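Pentafunctional AROM polypeptide (Schizosaccharomyces pombe, PDB 5SWV) carries five shikimate-pathway activities, of which this fragment holds two, dehydroquinate dehydratase and shikimate dehydrogenase. Local coordinates at residues Asp195-Met203 against Leu213-Thr221. Numbering follows the deposited sequence.
Sequences DIPLILFNM and LNKFMTPVT
Pro197 opens the contact by bringing CB up to the CE2 side of the Phe216 ring, an off-centre CH-pi approach with CB 4.2 Å from the ring centroid. Met217 CG lies over the centre of a face of the same ring. Phe216 gets there with CG anti to its backbone N (chi1 -177°), which also takes CD2 past the carbonyl oxygen of Leu198. Ile199 packs against the loop with both its branches: CG1 meets Phe216 CD2 at 3.9 Å, its tip CD1 reaches Met217 CB at 3.8 Å, and CG2 rests against the Met217 carbonyl oxygen. At Leu200 the contact turns polar. Its N-H points to Asn214 OD1, N to O 3.0 Å and fairly straight at 160°, although the donor stands well above the amide's carbonyl plane. Arg187 from helix 177-193 also hydrogen-bonds to this OD1. The other end of the Asn214 amide turns back onto its own segment, ND2 donating to Phe216 O and to Thr218 OG1 (2.9 Å), so the buried amide ties the loop to the strand and probably fixes the loop's shape. Phe201 finishes the walk, its CZ meeting Pro219 CG at 3.7 Å while Ile199 CG2 sits at the ring edge. Strand 198-203, helix 208-213 and strand 218-220 form a beta-alpha-beta unit, and side chains, chiefly the Asn214 amide, bridge its strand 7/8 seam, where the (beta/alpha)8 TIM barrel of type I dehydroquinases closes.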
loop_
_atom_site.group_PDB
_atom_site.type_symbol
_atom_site.label_atom_id
_atom_site.label_comp_id
_atom_site.label_asym_id
_atom_site.label_seq_id
_atom_site.Cartn_x
_atom_site.Cartn_y
_atom_site.Cartn_z
ATOM N N ASP A 195 2.913 -2.392 -27.934
ATOM C CA ASP A 195 2.156 -2.511 -26.671
ATOM C C ASP A 195 2.939 -3.071 -25.452
ATOM O O ASP A 195 2.351 -3.544 -24.478
ATOM C CB ASP A 195 0.899 -3.350 -26.921
ATOM C CG ASP A 195 1.228 -4.798 -27.305
ATOM O OD1 ASP A 195 2.403 -5.085 -27.677
ATOM O OD2 ASP A 195 0.303 -5.644 -27.231
ATOM N N ILE A 196 4.259 -3.028 -25.516
ATOM C CA ILE A 196 5.076 -3.137 -24.326
ATOM C C ILE A 196 4.845 -1.822 -23.594
ATOM O O ILE A 196 4.861 -0.773 -24.227
ATOM C CB ILE A 196 6.573 -3.267 -24.685
ATOM C CG1 ILE A 196 6.831 -4.531 -25.522
ATOM C CG2 ILE A 196 7.446 -3.257 -23.433
ATOM C CD1 ILE A 196 7.844 -4.328 -26.640
ATOM N N PRO A 197 4.602 -1.858 -22.280
ATOM C CA PRO A 197 4.408 -0.589 -21.572
ATOM C C PRO A 197 5.682 0.242 -21.502
ATOM O O PRO A 197 6.786 -0.310 -21.479
ATOM C CB PRO A 197 3.949 -1.006 -20.175
ATOM C CG PRO A 197 4.271 -2.452 -20.063
ATOM C CD PRO A 197 4.272 -3.015 -21.444
ATOM N N LEU A 198 5.508 1.562 -21.453
ATOM C CA LEU A 198 6.605 2.507 -21.639
ATOM C C LEU A 198 6.706 3.569 -20.533
ATOM O O LEU A 198 5.760 4.306 -20.296
ATOM C CB LEU A 198 6.437 3.192 -22.995
ATOM C CG LEU A 198 7.533 4.172 -23.438
ATOM C CD1 LEU A 198 8.786 3.448 -23.909
ATOM C CD2 LEU A 198 7.009 5.083 -24.534
ATOM N N ILE A 199 7.870 3.643 -19.883
ATOM C CA ILE A 199 8.247 4.778 -19.030
ATOM C C ILE A 199 9.079 5.722 -19.897
ATOM O O ILE A 199 10.068 5.312 -20.485
ATOM C CB ILE A 199 9.096 4.347 -17.816
ATOM C CG1 ILE A 199 8.442 3.193 -17.056
ATOM C CG2 ILE A 199 9.305 5.517 -16.861
ATOM C CD1 ILE A 199 9.323 2.611 -15.969
ATOM N N LEU A 200 8.697 6.989 -19.942
ATOM C CA LEU A 200 9.269 7.936 -20.888
ATOM C C LEU A 200 9.200 9.364 -20.374
ATOM O O LEU A 200 8.125 9.879 -20.114
ATOM C CB LEU A 200 8.516 7.813 -22.198
ATOM C CG LEU A 200 8.891 8.740 -23.354
ATOM C CD1 LEU A 200 10.297 8.423 -23.838
ATOM C CD2 LEU A 200 7.878 8.617 -24.489
ATOM N N PHE A 201 10.360 9.994 -20.231
ATOM C CA PHE A 201 10.466 11.381 -19.768
ATOM C C PHE A 201 11.860 11.930 -20.018
ATOM O O PHE A 201 12.736 11.219 -20.487
ATOM C CB PHE A 201 10.129 11.496 -18.281
ATOM C CG PHE A 201 11.021 10.699 -17.384
ATOM C CD1 PHE A 201 10.769 9.347 -17.150
ATOM C CD2 PHE A 201 12.085 11.296 -16.724
ATOM C CE1 PHE A 201 11.580 8.606 -16.297
ATOM C CE2 PHE A 201 12.896 10.560 -15.859
ATOM C CZ PHE A 201 12.649 9.212 -15.659
ATOM N N ASN A 202 12.029 13.217 -19.729
ATOM C CA ASN A 202 13.309 13.884 -19.787
ATOM C C ASN A 202 13.695 14.280 -18.385
ATOM O O ASN A 202 12.891 14.882 -17.657
ATOM C CB ASN A 202 13.240 15.138 -20.642
ATOM C CG ASN A 202 12.905 14.841 -22.094
ATOM O OD1 ASN A 202 13.515 13.975 -22.716
ATOM N ND2 ASN A 202 11.939 15.564 -22.643
ATOM N N MET A 203 14.921 13.930 -18.005
ATOM C CA MET A 203 15.507 14.461 -16.790
ATOM C C MET A 203 16.027 15.876 -17.053
ATOM O O MET A 203 15.986 16.362 -18.190
ATOM C CB MET A 203 16.570 13.515 -16.235
ATOM C CG MET A 203 17.833 13.319 -17.067
ATOM S SD MET A 203 18.991 12.079 -16.412
ATOM C CE MET A 203 17.925 10.779 -15.814
ATOM N N LEU A 213 3.751 14.579 -17.014
ATOM C CA LEU A 213 2.901 13.925 -18.033
ATOM C C LEU A 213 3.085 12.408 -18.193
ATOM O O LEU A 213 2.205 11.732 -18.751
ATOM C CB LEU A 213 3.123 14.575 -19.409
ATOM C CG LEU A 213 2.804 16.069 -19.524
ATOM C CD1 LEU A 213 3.093 16.571 -20.937
ATOM C CD2 LEU A 213 1.369 16.359 -19.121
ATOM N N ASN A 214 4.219 11.873 -17.747
ATOM C CA ASN A 214 4.435 10.431 -17.770
ATOM C C ASN A 214 3.592 9.715 -16.705
ATOM O O ASN A 214 3.889 9.776 -15.520
ATOM C CB ASN A 214 5.908 10.125 -17.571
ATOM C CG ASN A 214 6.187 8.638 -17.569
ATOM O OD1 ASN A 214 6.159 8.004 -18.600
ATOM N ND2 ASN A 214 6.434 8.076 -16.398
ATOM N N LYS A 215 2.537 9.037 -17.130
ATOM C CA LYS A 215 1.559 8.478 -16.177
ATOM C C LYS A 215 2.011 7.163 -15.598
ATOM O O LYS A 215 1.819 6.921 -14.424
ATOM C CB LYS A 215 0.182 8.359 -16.824
ATOM C CG LYS A 215 -0.378 9.744 -17.128
ATOM C CD LYS A 215 -1.764 9.744 -17.753
ATOM C CE LYS A 215 -1.776 8.961 -19.058
ATOM N NZ LYS A 215 -2.760 9.527 -20.014
ATOM N N PHE A 216 2.653 6.348 -16.422
ATOM C CA PHE A 216 3.057 5.006 -16.045
ATOM C C PHE A 216 4.434 4.944 -15.384
ATOM O O PHE A 216 5.451 5.189 -16.030
ATOM C CB PHE A 216 3.044 4.112 -17.280
ATOM C CG PHE A 216 3.386 2.695 -16.989
ATOM C CD1 PHE A 216 2.459 1.869 -16.368
ATOM C CD2 PHE A 216 4.641 2.187 -17.312
ATOM C CE1 PHE A 216 2.769 0.542 -16.080
ATOM C CE2 PHE A 216 4.962 0.865 -17.025
ATOM C CZ PHE A 216 4.025 0.039 -16.405
ATOM N N MET A 217 4.443 4.589 -14.093
ATOM C CA MET A 217 5.669 4.327 -13.291
ATOM C C MET A 217 6.696 5.455 -13.337
ATOM O O MET A 217 7.838 5.253 -13.753
ATOM C CB MET A 217 6.323 2.995 -13.691
ATOM C CG MET A 217 5.462 1.774 -13.416
ATOM S SD MET A 217 6.291 0.228 -13.892
ATOM C CE MET A 217 7.470 0.072 -12.548
ATOM N N THR A 218 6.275 6.639 -12.898
ATOM C CA THR A 218 7.172 7.789 -12.779
ATOM C C THR A 218 8.014 7.632 -11.523
ATOM O O THR A 218 7.485 7.259 -10.476
ATOM C CB THR A 218 6.395 9.120 -12.684
ATOM O OG1 THR A 218 5.613 9.298 -13.866
ATOM C CG2 THR A 218 7.336 10.294 -12.556
ATOM N N PRO A 219 9.328 7.895 -11.615
ATOM C CA PRO A 219 10.094 7.919 -10.371
ATOM C C PRO A 219 9.884 9.214 -9.603
ATOM O O PRO A 219 9.766 10.291 -10.195
ATOM C CB PRO A 219 11.543 7.779 -10.826
ATOM C CG PRO A 219 11.541 8.230 -12.229
ATOM C CD PRO A 219 10.202 7.878 -12.795
ATOM N N VAL A 220 9.827 9.065 -8.286
ATOM C CA VAL A 220 9.702 10.159 -7.355
ATOM C C VAL A 220 10.696 9.970 -6.216
ATOM O O VAL A 220 11.254 8.882 -6.031
ATOM C CB VAL A 220 8.277 10.260 -6.769
ATOM C CG1 VAL A 220 7.261 10.462 -7.879
ATOM C CG2 VAL A 220 7.915 9.043 -5.916
ATOM N N THR A 221 10.892 11.040 -5.453
ATOM C CA THR A 221 11.767 11.038 -4.295
ATOM C C THR A 221 10.976 11.579 -3.106
ATOM O O THR A 221 9.758 11.753 -3.213
ATOM C CB THR A 221 13.064 11.837 -4.567
ATOM O OG1 THR A 221 13.905 11.799 -3.404
ATOM C CG2 THR A 221 12.779 13.295 -4.931
#